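Local coordinates for ribonucleoside-diphosphate reductase subunit beta (Clostridium botulinum, PDB 6ZJK), which provides the diiron-containing small (R2) subunit of a ribonucleotide reductase, the enzyme that probably reduces ribonucleoside diphosphates to their deoxy forms for DNA synthesis, at residues A[103-117]-A[197-209]. Sequence-based numbering, arbitrary orientation.
Sequences LNFLDSVQSENLPNI and IMANYILEGIYFY. With FE (Fe (III) ion), chain H; FE (Fe (III) ion), chain G.
F208, Q110 and L106 bury the most surface where segments 103-117 and 197-209, of helices 90-118 and 190-220, run almost antiparallel, their axes 11.1 Å apart at closest approach. The F208 ring reaches across beside D107 and its iron: L103 CD2 lies over one face near the rim, and L106 runs alongside in the opposite sense, its CB 3.6 Å from F208 CE2. A flat, apolar ring suits this place, packing against leucines while touching the D107 carboxylate, whose OD2 is 3.2 Å from F208 CZ, the planes 40° apart. That oxygen is hydrogen-bonded to Y144, while D107 OD1 binds one iron at 2.2 Å. The branched end of L106 lets CD1 also meet Y207 CB.

Q110 bends at chi2 (-61°), bringing its amide toward N200. NE2 donates to N200 OD1 at 3.0 Å, nearly straight (160°), and makes a weak bond to E204 OE2, a ligand of the second iron. An amide is apt here: its NH2 serves both oxygens, while OE1 accepts from a water and from Y181. That water accepts from N113 ND2 and N200 ND2, so N200, a knob among Q110, N113, L114 and I117, is held on both branches. E137, shared by both irons, H140, E238, H241 and a water between the irons complete the ligands of the diiron-carboxylate centre within the ferritin-like helical bundle of ribonucleotide reductase R2.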
loop_
_atom_site.group_PDB
_atom_site.type_symbol
_atom_site.label_atom_id
_atom_site.label_comp_id
_atom_site.label_asym_id
_atom_site.label_seq_id
_atom_site.Cartn_x
_atom_site.Cartn_y
_atom_site.Cartn_z
ATOM N N LEU A 103 17.714 9.929 2.624
ATOM C CA LEU A 103 16.770 9.286 1.723
ATOM C C LEU A 103 15.841 8.328 2.479
ATOM O O LEU A 103 14.639 8.251 2.177
ATOM C CB LEU A 103 17.530 8.559 0.611
ATOM C CG LEU A 103 18.419 9.408 -0.308
ATOM C CD1 LEU A 103 18.947 8.593 -1.492
ATOM C CD2 LEU A 103 17.717 10.689 -0.795
ATOM N N ASN A 104 16.362 7.640 3.501
ATOM C CA ASN A 104 15.520 6.756 4.313
ATOM C C ASN A 104 14.444 7.544 5.042
ATOM O O ASN A 104 13.320 7.061 5.216
ATOM C CB ASN A 104 16.375 5.975 5.333
ATOM C CG ASN A 104 15.581 4.869 6.058
ATOM O OD1 ASN A 104 15.026 3.960 5.437
ATOM N ND2 ASN A 104 15.538 4.950 7.373
ATOM N N PHE A 105 14.771 8.751 5.490
ATOM C CA PHE A 105 13.749 9.617 6.054
ATOM C C PHE A 105 12.694 9.976 5.006
ATOM O O PHE A 105 11.492 9.983 5.308
ATOM C CB PHE A 105 14.390 10.885 6.626
ATOM C CG PHE A 105 13.418 12.012 6.787
ATOM C CD1 PHE A 105 12.668 12.129 7.949
ATOM C CD2 PHE A 105 13.212 12.934 5.754
ATOM C CE1 PHE A 105 11.756 13.165 8.090
ATOM C CE2 PHE A 105 12.298 13.951 5.888
ATOM C CZ PHE A 105 11.573 14.077 7.051
ATOM N N LEU A 106 13.099 10.216 3.767
ATOM C CA LEU A 106 12.164 10.622 2.718
ATOM C C LEU A 106 11.102 9.567 2.404
ATOM O O LEU A 106 9.970 9.831 2.429
ATOM C CB LEU A 106 12.888 11.074 1.472
ATOM C CG LEU A 106 13.701 12.347 1.516
ATOM C CD1 LEU A 106 14.238 12.712 0.186
ATOM C CD2 LEU A 106 13.082 13.504 2.212
ATOM N N ASP A 107 11.543 8.365 2.155
ATOM C CA ASP A 107 10.681 7.281 1.888
ATOM C C ASP A 107 9.839 6.919 3.118
ATOM O O ASP A 107 8.742 6.527 2.963
ATOM C CB ASP A 107 11.433 6.102 1.373
ATOM C CG ASP A 107 11.852 6.244 -0.068
ATOM O OD1 ASP A 107 11.065 6.550 -0.935
ATOM O OD2 ASP A 107 12.982 5.996 -0.361
ATOM N N SER A 108 10.356 7.085 4.326
ATOM C CA SER A 108 9.598 6.804 5.493
ATOM C C SER A 108 8.445 7.757 5.609
ATOM O O SER A 108 7.387 7.354 5.881
ATOM C CB SER A 108 10.460 6.800 6.759
ATOM O OG SER A 108 11.289 5.687 6.800
ATOM N N VAL A 109 8.656 9.036 5.385
ATOM C CA VAL A 109 7.555 9.960 5.484
ATOM C C VAL A 109 6.575 9.816 4.319
ATOM O O VAL A 109 5.463 10.088 4.466
ATOM C CB VAL A 109 7.912 11.423 5.645
ATOM C CG1 VAL A 109 8.613 11.691 6.924
ATOM C CG2 VAL A 109 8.697 11.921 4.502
ATOM N N GLN A 110 7.038 9.364 3.182
ATOM C CA GLN A 110 6.186 9.124 2.058
ATOM C C GLN A 110 5.263 7.982 2.455
ATOM O O GLN A 110 4.104 8.078 2.287
ATOM C CB GLN A 110 6.981 8.751 0.839
ATOM C CG GLN A 110 7.680 9.884 0.144
ATOM C CD GLN A 110 6.764 10.927 -0.364
ATOM O OE1 GLN A 110 6.360 11.795 0.348
ATOM N NE2 GLN A 110 6.428 10.831 -1.616
ATOM N N SER A 111 5.774 6.930 3.072
ATOM C CA SER A 111 4.987 5.783 3.523
ATOM C C SER A 111 3.923 6.123 4.550
ATOM O O SER A 111 2.934 5.485 4.631
ATOM C CB SER A 111 5.869 4.705 4.098
ATOM O OG SER A 111 6.706 4.155 3.172
ATOM N N GLU A 112 4.154 7.131 5.347
ATOM C CA GLU A 112 3.226 7.567 6.294
ATOM C C GLU A 112 2.268 8.595 5.772
ATOM O O GLU A 112 1.177 8.634 6.214
ATOM C CB GLU A 112 3.955 8.202 7.443
ATOM C CG GLU A 112 4.691 7.239 8.312
ATOM C CD GLU A 112 3.794 6.469 9.207
ATOM O OE1 GLU A 112 4.183 5.376 9.554
ATOM O OE2 GLU A 112 2.734 6.965 9.568
ATOM N N ASN A 113 2.684 9.449 4.866
ATOM C CA ASN A 113 1.823 10.500 4.383
ATOM C C ASN A 113 0.889 10.166 3.225
ATOM O O ASN A 113 -0.164 10.682 3.173
ATOM C CB ASN A 113 2.630 11.701 3.975
ATOM C CG ASN A 113 1.790 12.893 3.703
ATOM O OD1 ASN A 113 1.056 13.333 4.551
ATOM N ND2 ASN A 113 1.908 13.426 2.539
ATOM N N LEU A 114 1.338 9.368 2.289
ATOM C CA LEU A 114 0.529 8.986 1.162
ATOM C C LEU A 114 -0.890 8.514 1.517
ATOM O O LEU A 114 -1.809 8.873 0.855
ATOM C CB LEU A 114 1.242 7.948 0.330
ATOM C CG LEU A 114 2.382 8.515 -0.467
ATOM C CD1 LEU A 114 3.087 7.502 -1.296
ATOM C CD2 LEU A 114 1.907 9.671 -1.294
ATOM N N PRO A 115 -1.033 7.737 2.576
ATOM C CA PRO A 115 -2.385 7.311 2.883
ATOM C C PRO A 115 -3.245 8.410 3.390
ATOM O O PRO A 115 -4.421 8.266 3.453
ATOM C CB PRO A 115 -2.192 6.308 3.972
ATOM C CG PRO A 115 -0.859 5.802 3.791
ATOM C CD PRO A 115 -0.039 6.835 3.141
ATOM N N ASN A 116 -2.647 9.512 3.764
ATOM C CA ASN A 116 -3.414 10.610 4.262
ATOM C C ASN A 116 -3.913 11.453 3.130
ATOM O O ASN A 116 -4.892 12.142 3.240
ATOM C CB ASN A 116 -2.553 11.442 5.172
ATOM C CG ASN A 116 -2.606 10.970 6.576
ATOM O OD1 ASN A 116 -2.476 9.797 6.849
ATOM N ND2 ASN A 116 -2.795 11.895 7.480
ATOM N N ILE A 117 -3.222 11.388 2.039
ATOM C CA ILE A 117 -3.629 12.110 0.926
ATOM C C ILE A 117 -4.681 11.267 0.285
ATOM O O ILE A 117 -5.733 11.733 0.000
ATOM C CB ILE A 117 -2.457 12.326 0.015
ATOM C CG1 ILE A 117 -1.712 13.546 0.483
ATOM C CG2 ILE A 117 -2.906 12.509 -1.400
ATOM C CD1 ILE A 117 -0.408 13.726 -0.198
ATOM N N ILE A 197 0.421 18.485 -2.016
ATOM C CA ILE A 197 0.551 17.768 -3.239
ATOM C C ILE A 197 1.765 18.263 -3.958
ATOM O O ILE A 197 2.498 17.531 -4.484
ATOM C CB ILE A 197 -0.689 17.938 -4.135
ATOM C CG1 ILE A 197 -1.930 17.362 -3.480
ATOM C CG2 ILE A 197 -0.457 17.329 -5.483
ATOM C CD1 ILE A 197 -2.013 15.892 -3.443
ATOM N N MET A 198 1.977 19.550 -3.929
ATOM C CA MET A 198 3.114 20.148 -4.577
ATOM C C MET A 198 4.395 19.743 -3.847
ATOM O O MET A 198 5.366 19.498 -4.446
ATOM C CB MET A 198 2.888 21.664 -4.712
ATOM C CG MET A 198 3.884 22.472 -5.489
ATOM S SD MET A 198 4.248 22.083 -7.144
ATOM C CE MET A 198 5.773 22.891 -7.361
ATOM N N ALA A 199 4.334 19.616 -2.539
ATOM C CA ALA A 199 5.472 19.168 -1.747
ATOM C C ALA A 199 5.939 17.796 -2.177
ATOM O O ALA A 199 7.092 17.576 -2.382
ATOM C CB ALA A 199 5.110 19.155 -0.318
ATOM N N ASN A 200 5.008 16.874 -2.324
ATOM C CA ASN A 200 5.306 15.577 -2.814
ATOM C C ASN A 200 6.014 15.610 -4.115
ATOM O O ASN A 200 6.935 14.919 -4.298
ATOM C CB ASN A 200 4.012 14.880 -3.103
ATOM C CG ASN A 200 3.701 13.814 -2.146
ATOM O OD1 ASN A 200 4.257 12.772 -2.208
ATOM N ND2 ASN A 200 2.792 14.076 -1.259
ATOM N N TYR A 201 5.504 16.385 -5.063
ATOM C CA TYR A 201 6.075 16.506 -6.393
ATOM C C TYR A 201 7.515 16.984 -6.314
ATOM O O TYR A 201 8.365 16.458 -6.926
ATOM C CB TYR A 201 5.182 17.397 -7.286
ATOM C CG TYR A 201 5.604 17.558 -8.710
ATOM C CD1 TYR A 201 5.803 16.495 -9.495
ATOM C CD2 TYR A 201 5.787 18.801 -9.263
ATOM C CE1 TYR A 201 6.221 16.640 -10.768
ATOM C CE2 TYR A 201 6.183 18.950 -10.549
ATOM C CZ TYR A 201 6.386 17.863 -11.295
ATOM O OH TYR A 201 6.791 17.921 -12.533
ATOM N N ILE A 202 7.768 17.964 -5.490
ATOM C CA ILE A 202 9.112 18.466 -5.296
ATOM C C ILE A 202 10.031 17.393 -4.726
ATOM O O ILE A 202 11.045 17.140 -5.263
ATOM C CB ILE A 202 9.110 19.688 -4.405
ATOM C CG1 ILE A 202 8.550 20.867 -5.162
ATOM C CG2 ILE A 202 10.501 19.988 -3.929
ATOM C CD1 ILE A 202 8.072 21.969 -4.294
ATOM N N LEU A 203 9.568 16.722 -3.695
ATOM C CA LEU A 203 10.312 15.670 -3.027
ATOM C C LEU A 203 10.810 14.627 -3.962
ATOM O O LEU A 203 11.931 14.348 -3.986
ATOM C CB LEU A 203 9.504 15.070 -1.911
ATOM C CG LEU A 203 10.064 13.871 -1.146
ATOM C CD1 LEU A 203 9.390 13.730 0.175
ATOM C CD2 LEU A 203 10.049 12.586 -1.882
ATOM N N GLU A 204 9.957 14.134 -4.805
ATOM C CA GLU A 204 10.287 13.116 -5.755
ATOM C C GLU A 204 11.036 13.545 -6.971
ATOM O O GLU A 204 11.841 12.837 -7.453
ATOM C CB GLU A 204 8.990 12.501 -6.191
ATOM C CG GLU A 204 8.198 12.051 -4.985
ATOM C CD GLU A 204 7.283 10.891 -5.216
ATOM O OE1 GLU A 204 6.371 11.081 -5.981
ATOM O OE2 GLU A 204 7.477 9.832 -4.611
ATOM N N GLY A 205 10.719 14.707 -7.492
ATOM C CA GLY A 205 11.362 15.178 -8.700
ATOM C C GLY A 205 12.628 15.965 -8.482
ATOM O O GLY A 205 13.335 16.254 -9.454
ATOM N N ILE A 206 12.939 16.327 -7.233
ATOM C CA ILE A 206 14.128 17.135 -6.953
ATOM C C ILE A 206 15.032 16.463 -5.913
ATOM O O ILE A 206 16.205 16.193 -6.194
ATOM C CB ILE A 206 13.740 18.546 -6.494
ATOM C CG1 ILE A 206 12.910 19.252 -7.586
ATOM C CG2 ILE A 206 15.004 19.372 -6.163
ATOM C CD1 ILE A 206 13.655 19.455 -8.900
ATOM N N TYR A 207 14.498 16.177 -4.715
ATOM C CA TYR A 207 15.361 15.688 -3.634
ATOM C C TYR A 207 15.949 14.326 -3.982
ATOM O O TYR A 207 17.152 14.113 -3.832
ATOM C CB TYR A 207 14.604 15.615 -2.298
ATOM C CG TYR A 207 13.982 16.925 -1.837
ATOM C CD1 TYR A 207 14.474 18.148 -2.274
ATOM C CD2 TYR A 207 12.883 16.932 -0.981
ATOM C CE1 TYR A 207 13.894 19.345 -1.863
ATOM C CE2 TYR A 207 12.298 18.125 -0.564
ATOM C CZ TYR A 207 12.806 19.326 -1.012
ATOM O OH TYR A 207 12.242 20.521 -0.609
ATOM N N PHE A 208 15.137 13.475 -4.559
ATOM C CA PHE A 208 15.601 12.191 -4.885
ATOM C C PHE A 208 16.592 12.193 -6.009
ATOM O O PHE A 208 17.490 11.439 -5.986
ATOM C CB PHE A 208 14.459 11.182 -5.090
ATOM C CG PHE A 208 14.239 10.294 -3.927
ATOM C CD1 PHE A 208 15.011 9.203 -3.724
ATOM C CD2 PHE A 208 13.309 10.581 -3.031
ATOM C CE1 PHE A 208 14.824 8.427 -2.632
ATOM C CE2 PHE A 208 13.125 9.824 -1.927
ATOM C CZ PHE A 208 13.887 8.748 -1.738
ATOM N N TYR A 209 16.393 13.040 -6.997
ATOM C CA TYR A 209 17.279 13.134 -8.153
ATOM C C TYR A 209 18.651 13.613 -7.737
ATOM O O TYR A 209 19.604 13.192 -8.242
ATOM C CB TYR A 209 16.635 13.926 -9.299
ATOM C CG TYR A 209 15.747 13.059 -10.127
ATOM C CD1 TYR A 209 14.502 12.754 -9.716
ATOM C CD2 TYR A 209 16.178 12.520 -11.283
ATOM C CE1 TYR A 209 13.690 11.934 -10.441
ATOM C CE2 TYR A 209 15.378 11.702 -12.023
ATOM C CZ TYR A 209 14.133 11.413 -11.574
ATOM O OH TYR A 209 13.355 10.610 -12.287
HETATM FE FE FE H . 10.839 6.202 -3.103
HETATM FE FE FE G . 8.637 8.035 -4.710
HETATM O O HOH W 1 3.160 12.281 0.634
HETATM O O HOH W 2 10.073 6.560 -5.364
#